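Local coordinates for protein periplasmic beta-glucosidase (Pseudomonas aeruginosa, PDB 6R5T) that probably hydrolyses terminal, non-reducing beta-D-glucosyl residues of beta-glucosides in the periplasm, releasing beta-D-glucose, as a member of glycoside hydrolase family 3, at residues R105-S110 with V157-G162; L223-G228 with I263-A268. The protein carries 1 engineered substitution. One frame throughout, in Å; residues are numbered along the deposited sequence.

Contact 1: residues R105-S110 with V157-G162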
ATOM      1  N   ARG A 105      24.333  11.138 -21.904  1.00 16.88           N
ATOM      2  CA  ARG A 105      25.548  11.939 -21.659  1.00 17.76           C
ATOM      3  C   ARG A 105      26.011  11.748 -20.221  1.00 17.04           C
ATOM      4  O   ARG A 105      27.205  11.632 -19.959  1.00 17.57           O
ATOM      5  CB  ARG A 105      25.253  13.387 -22.001  1.00 17.34           C
ATOM      6  CG  ARG A 105      26.460  14.286 -21.860  1.00 17.69           C
ATOM      7  CD  ARG A 105      26.084  15.662 -22.344  1.00 20.16           C
ATOM      8  NE  ARG A 105      27.210  16.569 -22.343  1.00 23.56           N
ATOM      9  CZ  ARG A 105      27.109  17.886 -22.410  1.00 23.25           C
ATOM     10  NH1 ARG A 105      25.909  18.448 -22.478  1.00 23.77           N
ATOM     11  NH2 ARG A 105      28.214  18.608 -22.421  1.00 25.49           N
ATOM     12  N   SER A 106      25.082  11.735 -19.277  1.00 16.78           N
ATOM     13  CA  SER A 106      25.439  11.602 -17.848  1.00 16.34           C
ATOM     14  C   SER A 106      26.118  10.242 -17.655  1.00 15.46           C
ATOM     15  O   SER A 106      27.131  10.179 -16.943  1.00 16.46           O
ATOM     16  CB  SER A 106      24.223  11.787 -16.897  1.00 16.94           C
ATOM     17  OG  SER A 106      23.352  10.682 -16.966  1.00 20.35           O
ATOM     18  N   ALA A 107      25.581   9.187 -18.275  1.00 15.25           N
ATOM     19  CA  ALA A 107      26.112   7.819 -18.102  1.00 15.56           C
ATOM     20  C   ALA A 107      27.486   7.713 -18.782  1.00 15.91           C
ATOM     21  O   ALA A 107      28.399   7.082 -18.243  1.00 15.41           O
ATOM     22  CB  ALA A 107      25.157   6.815 -18.698  1.00 15.88           C
ATOM     23  N   ARG A 108      27.597   8.282 -19.958  1.00 16.86           N
ATOM     24  CA  ARG A 108      28.874   8.223 -20.740  1.00 17.38           C
ATOM     25  C   ARG A 108      29.981   8.887 -19.934  1.00 16.89           C
ATOM     26  O   ARG A 108      31.084   8.300 -19.787  1.00 16.42           O
ATOM     27  CB  ARG A 108      28.733   8.892 -22.103  1.00 18.12           C
ATOM     28  CG  ARG A 108      30.024   8.860 -22.924  1.00 19.38           C
ATOM     29  CD  ARG A 108      30.141   7.611 -23.795  1.00 20.94           C
ATOM     30  NE  ARG A 108      30.258   6.320 -23.116  1.00 20.96           N
ATOM     31  CZ  ARG A 108      31.357   5.813 -22.531  1.00 25.08           C
ATOM     32  NH1 ARG A 108      32.517   6.475 -22.512  1.00 24.96           N
ATOM     33  NH2 ARG A 108      31.292   4.607 -21.987  1.00 20.71           N
ATOM     34  N   ILE A 109      29.746  10.087 -19.444  1.00 15.66           N
ATOM     35  CA  ILE A 109      30.758  10.811 -18.656  1.00 16.93           C
ATOM     36  C   ILE A 109      31.041  10.033 -17.382  1.00 17.04           C
ATOM     37  O   ILE A 109      32.211   9.963 -16.928  1.00 16.48           O
ATOM     38  CB  ILE A 109      30.292  12.244 -18.363  1.00 16.99           C
ATOM     39  CG1 ILE A 109      30.200  13.049 -19.659  1.00 19.95           C
ATOM     40  CG2 ILE A 109      31.139  12.895 -17.308  1.00 17.56           C
ATOM     41  CD1 ILE A 109      31.512  13.361 -20.292  1.00 24.96           C
ATOM     42  N   SER A 110      30.015   9.483 -16.737  1.00 16.09           N
ATOM     43  CA  SER A 110      30.238   8.683 -15.510  1.00 16.20           C
ATOM     44  C   SER A 110      31.208   7.524 -15.829  1.00 14.91           C
ATOM     45  O   SER A 110      32.093   7.229 -15.071  1.00 16.63           O
ATOM     46  CB  SER A 110      28.925   8.095 -15.001  1.00 18.58           C
ATOM     47  OG  SER A 110      28.029   9.114 -14.562  1.00 22.29           O
ATOM     48  N   VAL A 157      22.502   1.522 -20.041  1.00 13.96           N
ATOM     49  CA  VAL A 157      23.382   0.359 -20.324  1.00 14.38           C
ATOM     50  C   VAL A 157      24.251   0.628 -21.560  1.00 15.39           C
ATOM     51  O   VAL A 157      25.470   0.403 -21.523  1.00 15.86           O
ATOM     52  CB  VAL A 157      22.554  -0.902 -20.501  1.00 13.55           C
ATOM     53  CG1 VAL A 157      23.386  -2.045 -21.029  1.00 14.86           C
ATOM     54  CG2 VAL A 157      21.910  -1.278 -19.171  1.00 15.13           C
ATOM     55  N   ARG A 158      23.643   1.064 -22.644  1.00 16.11           N
ATOM     56  CA  ARG A 158      24.402   1.327 -23.896  1.00 16.60           C
ATOM     57  C   ARG A 158      25.448   2.398 -23.682  1.00 16.89           C
ATOM     58  O   ARG A 158      26.600   2.276 -24.233  1.00 18.44           O
ATOM     59  CB  ARG A 158      23.438   1.617 -25.030  1.00 18.84           C
ATOM     60  CG  ARG A 158      22.623   0.402 -25.450  1.00 24.72           C
ATOM     61  CD  ARG A 158      21.833   0.668 -26.717  1.00 29.76           C
ATOM     62  NE  ARG A 158      20.810   1.673 -26.521  1.00 39.43           N
ATOM     63  CZ  ARG A 158      19.541   1.457 -26.146  1.00 40.29           C
ATOM     64  NH1 ARG A 158      19.072   0.237 -25.922  1.00 44.56           N
ATOM     65  NH2 ARG A 158      18.744   2.497 -26.002  1.00 41.68           N
ATOM     66  N   ALA A 159      25.128   3.448 -22.929  1.00 15.48           N
ATOM     67  CA  ALA A 159      26.062   4.557 -22.699  1.00 14.75           C
ATOM     68  C   ALA A 159      27.244   4.101 -21.856  1.00 15.89           C
ATOM     69  O   ALA A 159      28.393   4.520 -22.128  1.00 17.16           O
ATOM     70  CB  ALA A 159      25.310   5.712 -22.104  1.00 17.23           C
ATOM     71  N   TYR A 160      27.008   3.278 -20.841  1.00 15.66           N
ATOM     72  CA  TYR A 160      28.102   2.773 -19.988  1.00 15.73           C
ATOM     73  C   TYR A 160      29.012   1.864 -20.797  1.00 15.67           C
ATOM     74  O   TYR A 160      30.252   2.001 -20.696  1.00 17.69           O
ATOM     75  CB  TYR A 160      27.565   1.989 -18.787  1.00 14.63           C
ATOM     76  CG  TYR A 160      26.922   2.778 -17.661  1.00 16.59           C
ATOM     77  CD1 TYR A 160      27.376   4.008 -17.243  1.00 16.99           C
ATOM     78  CD2 TYR A 160      25.922   2.200 -16.896  1.00 19.24           C
ATOM     79  CE1 TYR A 160      26.869   4.663 -16.139  1.00 17.70           C
ATOM     80  CE2 TYR A 160      25.363   2.865 -15.805  1.00 19.89           C
ATOM     81  CZ  TYR A 160      25.865   4.078 -15.396  1.00 18.57           C
ATOM     82  OH  TYR A 160      25.368   4.731 -14.301  1.00 19.02           O
ATOM     83  N   GLN A 161      28.430   0.942 -21.561  1.00 16.46           N
ATOM     84  CA  GLN A 161      29.208  -0.200 -22.132  1.00 16.63           C
ATOM     85  C   GLN A 161      29.812   0.160 -23.491  1.00 20.02           C
ATOM     86  O   GLN A 161      30.766  -0.544 -23.918  1.00 19.74           O
ATOM     87  CB  GLN A 161      28.335  -1.443 -22.199  1.00 16.36           C
ATOM     88  CG  GLN A 161      27.811  -1.850 -20.825  1.00 17.11           C
ATOM     89  CD  GLN A 161      27.297  -3.269 -20.729  1.00 15.34           C
ATOM     90  OE1 GLN A 161      27.254  -3.859 -19.635  1.00 15.82           O
ATOM     91  NE2 GLN A 161      26.852  -3.811 -21.858  1.00 16.26           N
ATOM     92  N   GLY A 162      29.305   1.206 -24.133  1.00 20.10           N
ATOM     93  CA  GLY A 162      29.837   1.648 -25.447  1.00 22.28           C
ATOM     94  C   GLY A 162      29.684   0.587 -26.520  1.00 23.35           C
ATOM     95  O   GLY A 162      28.905  -0.368 -26.389  1.00 26.13           O
TER
HETATM   96  O   HOH W   1      25.871   7.381 -13.936  1.00 20.31           O
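Two neighbouring helices of the TIM-barrel-type N-terminal domain, 100-116 and 146-161, meet where Ala107 and Ala159 put their methyls together, CB to CB at 3.6 Å. Small residues on both sides let the short helical segments come to 7.7 Å between axes, running nearly the same way at a crossing angle of -27°. Toward the C-terminal end of helix 146-161, Arg108 folds back across the gap. Its CG is anti to the backbone N (chi1 180°), and bends at chi2 and chi3 then lay the guanidinium edge-on against the end of the second helix. Arg108 grips Ala159 O side-on, with NE at 2.8 Å and NH2 at 2.9 Å; both lie in the carbonyl plane, and the oxygen is near the guanidinium plane. Arg108 NH1 turns to the Asp169 O.

Beside the alanine pair lies the Tyr160 ring, with Tyr160 CE1 3.8 Å from Ala107 CB and the Ala107 O at the ring edge. A water oxygen lies 2.7 Å from Tyr160 OH and donates to Ser110 OG at 2.8 Å; Ser124 OG is a further partner of the phenol. Ser110 OG itself donates to Ser106 O. With two N-H groups of Arg108 on one carbonyl of the last turn of helix 146-161, the positive guanidinium probably offsets the negative end of the helix dipole.

Contact 2: residues L223-G228 with I263-A268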
ATOM      1  N   LEU A 223      17.110  -7.431  -2.449  1.00 12.55           N
ATOM      2  CA  LEU A 223      17.097  -7.884  -1.046  1.00 13.75           C
ATOM      3  C   LEU A 223      15.718  -8.336  -0.579  1.00 13.55           C
ATOM      4  O   LEU A 223      15.665  -8.900   0.517  1.00 15.74           O
ATOM      5  CB  LEU A 223      17.575  -6.722  -0.182  1.00 15.56           C
ATOM      6  CG  LEU A 223      19.064  -6.380  -0.255  1.00 17.37           C
ATOM      7  CD1 LEU A 223      19.287  -5.032   0.444  1.00 18.27           C
ATOM      8  CD2 LEU A 223      19.893  -7.438   0.401  1.00 19.12           C
ATOM      9  N   ASN A 224      14.672  -8.049  -1.336  1.00 12.47           N
ATOM     10  CA  ASN A 224      13.282  -8.295  -0.892  1.00 11.93           C
ATOM     11  C   ASN A 224      12.783  -9.711  -1.260  1.00 12.48           C
ATOM     12  O   ASN A 224      13.328 -10.370  -2.192  1.00 13.34           O
ATOM     13  CB  ASN A 224      12.318  -7.329  -1.586  1.00 12.43           C
ATOM     14  CG  ASN A 224      12.470  -7.300  -3.090  1.00 11.37           C
ATOM     15  OD1 ASN A 224      13.474  -6.795  -3.616  1.00 13.78           O
ATOM     16  ND2 ASN A 224      11.498  -7.844  -3.816  1.00 12.94           N
ATOM     17  N   THR A 225      11.742 -10.154  -0.541  1.00 12.08           N
ATOM     18  CA  THR A 225      10.905 -11.281  -1.003  1.00 12.96           C
ATOM     19  C   THR A 225      10.092 -10.845  -2.213  1.00 13.86           C
ATOM     20  O   THR A 225       9.679  -9.637  -2.319  1.00 13.89           O
ATOM     21  CB  THR A 225       9.995 -11.823   0.099  1.00 13.53           C
ATOM     22  OG1 THR A 225       9.147 -10.772   0.579  1.00 14.09           O
ATOM     23  CG2 THR A 225      10.760 -12.417   1.238  1.00 13.73           C
ATOM     24  N   ILE A 226       9.792 -11.799  -3.067  1.00 12.19           N
ATOM     25  CA  ILE A 226       8.810 -11.664  -4.175  1.00 13.21           C
ATOM     26  C   ILE A 226       7.786 -12.760  -3.917  1.00 12.67           C
ATOM     27  O   ILE A 226       8.160 -13.947  -3.985  1.00 12.91           O
ATOM     28  CB  ILE A 226       9.469 -11.827  -5.548  1.00 13.54           C
ATOM     29  CG1 ILE A 226      10.472 -10.705  -5.768  1.00 13.27           C
ATOM     30  CG2 ILE A 226       8.425 -11.964  -6.656  1.00 14.98           C
ATOM     31  CD1 ILE A 226      11.350 -10.934  -6.959  1.00 15.75           C
ATOM     32  N   ASN A 227       6.584 -12.380  -3.510  1.00 13.55           N
ATOM     33  CA  ASN A 227       5.511 -13.368  -3.261  1.00 13.27           C
ATOM     34  C   ASN A 227       6.029 -14.459  -2.311  1.00 14.36           C
ATOM     35  O   ASN A 227       5.769 -15.673  -2.504  1.00 14.34           O
ATOM     36  CB  ASN A 227       4.993 -13.851  -4.616  1.00 13.81           C
ATOM     37  CG  ASN A 227       4.363 -12.742  -5.415  1.00 15.18           C
ATOM     38  OD1 ASN A 227       4.269 -11.636  -4.927  1.00 13.40           O
ATOM     39  ND2 ASN A 227       3.894 -13.028  -6.612  1.00 14.38           N
ATOM     40  N   GLY A 228       6.752 -14.070  -1.272  1.00 13.20           N
ATOM     41  CA  GLY A 228       7.225 -14.958  -0.228  1.00 13.74           C
ATOM     42  C   GLY A 228       8.627 -15.481  -0.399  1.00 13.14           C
ATOM     43  O   GLY A 228       9.158 -16.015   0.599  1.00 13.78           O
ATOM     44  N   ILE A 263      18.664 -16.442   6.139  1.00 14.74           N
ATOM     45  CA  ILE A 263      18.325 -16.966   7.475  1.00 14.50           C
ATOM     46  C   ILE A 263      17.274 -16.055   8.134  1.00 14.35           C
ATOM     47  O   ILE A 263      16.287 -16.530   8.694  1.00 16.13           O
ATOM     48  CB  ILE A 263      19.609 -17.078   8.309  1.00 16.40           C
ATOM     49  CG1 ILE A 263      20.556 -18.089   7.660  1.00 18.25           C
ATOM     50  CG2 ILE A 263      19.231 -17.443   9.727  1.00 16.88           C
ATOM     51  CD1 ILE A 263      21.963 -18.043   8.250  1.00 19.93           C
ATOM     52  N   LYS A 264      17.495 -14.748   8.103  1.00 15.22           N
ATOM     53  CA  LYS A 264      16.526 -13.788   8.672  1.00 15.37           C
ATOM     54  C   LYS A 264      15.190 -13.872   7.932  1.00 13.42           C
ATOM     55  O   LYS A 264      14.139 -13.720   8.585  1.00 14.35           O
ATOM     56  CB  LYS A 264      17.133 -12.392   8.722  1.00 18.46           C
ATOM     57  CG  LYS A 264      18.203 -12.326   9.823  1.00 23.34           C
ATOM     58  CD  LYS A 264      18.648 -10.965  10.074  1.00 30.09           C
ATOM     59  CE  LYS A 264      19.636 -10.804  11.213  1.00 35.52           C
ATOM     60  NZ  LYS A 264      19.914  -9.345  11.376  1.00 37.45           N
ATOM     61  N   HIS A 265      15.208 -14.060   6.627  1.00 12.92           N
ATOM     62  CA  HIS A 265      13.952 -14.255   5.869  1.00 13.33           C
ATOM     63  C   HIS A 265      13.233 -15.544   6.276  1.00 15.65           C
ATOM     64  O   HIS A 265      12.043 -15.700   5.926  1.00 17.00           O
ATOM     65  CB  HIS A 265      14.219 -14.312   4.389  1.00 13.60           C
ATOM     66  CG  HIS A 265      14.442 -12.996   3.733  1.00 13.27           C
ATOM     67  ND1 HIS A 265      13.420 -12.088   3.566  1.00 13.87           N
ATOM     68  CD2 HIS A 265      15.508 -12.485   3.086  1.00 13.91           C
ATOM     69  CE1 HIS A 265      13.900 -11.074   2.831  1.00 13.85           C
ATOM     70  NE2 HIS A 265      15.149 -11.286   2.552  1.00 13.77           N
ATOM     71  N   GLY A 266      13.893 -16.468   6.962  1.00 15.48           N
ATOM     72  CA  GLY A 266      13.216 -17.725   7.318  1.00 14.71           C
ATOM     73  C   GLY A 266      13.186 -18.732   6.191  1.00 15.01           C
ATOM     74  O   GLY A 266      12.291 -19.609   6.250  1.00 15.37           O
ATOM     75  N   LEU A 267      14.100 -18.646   5.227  1.00 14.56           N
ATOM     76  CA  LEU A 267      14.252 -19.665   4.158  1.00 14.84           C
ATOM     77  C   LEU A 267      15.301 -20.712   4.558  1.00 15.95           C
ATOM     78  O   LEU A 267      15.322 -21.794   3.987  1.00 16.52           O
ATOM     79  CB  LEU A 267      14.673 -19.013   2.832  1.00 17.08           C
ATOM     80  CG  LEU A 267      13.525 -18.655   1.887  1.00 19.87           C
ATOM     81  CD1 LEU A 267      12.965 -19.872   1.204  1.00 22.10           C
ATOM     82  CD2 LEU A 267      12.414 -17.918   2.630  1.00 19.27           C
ATOM     83  N   ALA A 268      16.169 -20.373   5.492  1.00 16.67           N
ATOM     84  CA  ALA A 268      17.281 -21.269   5.887  1.00 17.19           C
ATOM     85  C   ALA A 268      17.503 -21.144   7.364  1.00 17.28           C
ATOM     86  O   ALA A 268      17.240 -20.083   7.933  1.00 17.15           O
ATOM     87  CB  ALA A 268      18.520 -20.891   5.134  1.00 18.31           C
TER
HETATM   88  O   HOH W   2      17.664 -10.124   1.757  1.00 22.61           O
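His265 reaches from the turn after helix 258-261 to the chain that leaves barrel strand 218-221, and its imidazole makes most of the contact with Leu223 and Thr225. The turn is a type I beta turn from Ile263 to Gly266, closed by the bond from Gly266 N to Ile263 O. From it CB already points at segment 223-228, and with CG anti to the carbonyl carbon (chi1 -78°) the ring continues across. One side of the ring, ND1, comes within 3.6 Å of Thr225 CG2, a van der Waals approach that is oblique to the ring. His265 CE1 lies 3.8 Å from Thr225 CG2. The same His265 CE1 is 3.6 Å from Leu223 O.

At the tip, NE2 donates to Leu223 O over 3.2 Å. The bond is long and bent, with an N-H...O angle of 141°, although the oxygen stays close to the ring plane. A water bridges the same two atoms, donating to Leu223 O at 2.7 Å and lying 2.9 Å from His265 NE2, also in the ring plane.

Farther along, Leu267 CD2 approaches Gly228 O at 4.3 Å, while Pro230 packs against Thr225, His265 and Leu267 alike. The backbone of the turn also faces the second subunit: His265 O bonds to Ser667 OG of that chain, and Lys264 O to Asn582 ND2 of that chain. The carbonyl of Leu223, whose side chain touches the bound glucose, is met by the water at short range and by the imidazole through a longer, bent bond, which probably helps tie the backbone behind a sugar-contacting residue to a turn at the dimer interface.

Overall arrangement
Both contacts belong to the N-terminal TIM-barrel-type domain, and contact 1 closes along the chain before contact 2 opens. Their centres are 34 Å apart and their nearest atoms about 18 Å, so they do not touch. Contact 1 joins two helices that flank the barrel and packs against strand 172-178; contact 2 joins the connection beyond strand 218-221, with its short strand 225-226, to the turn between helices 258-261 and 271-281, beyond the adjacent strand 251-253. Contact 1 lies nearer the centre of the chain, as helix packing within one subunit. Contact 2, farther out, borders both the sugar pocket, through Leu223, and the second subunit, so substrate binding and dimer contact come close together there.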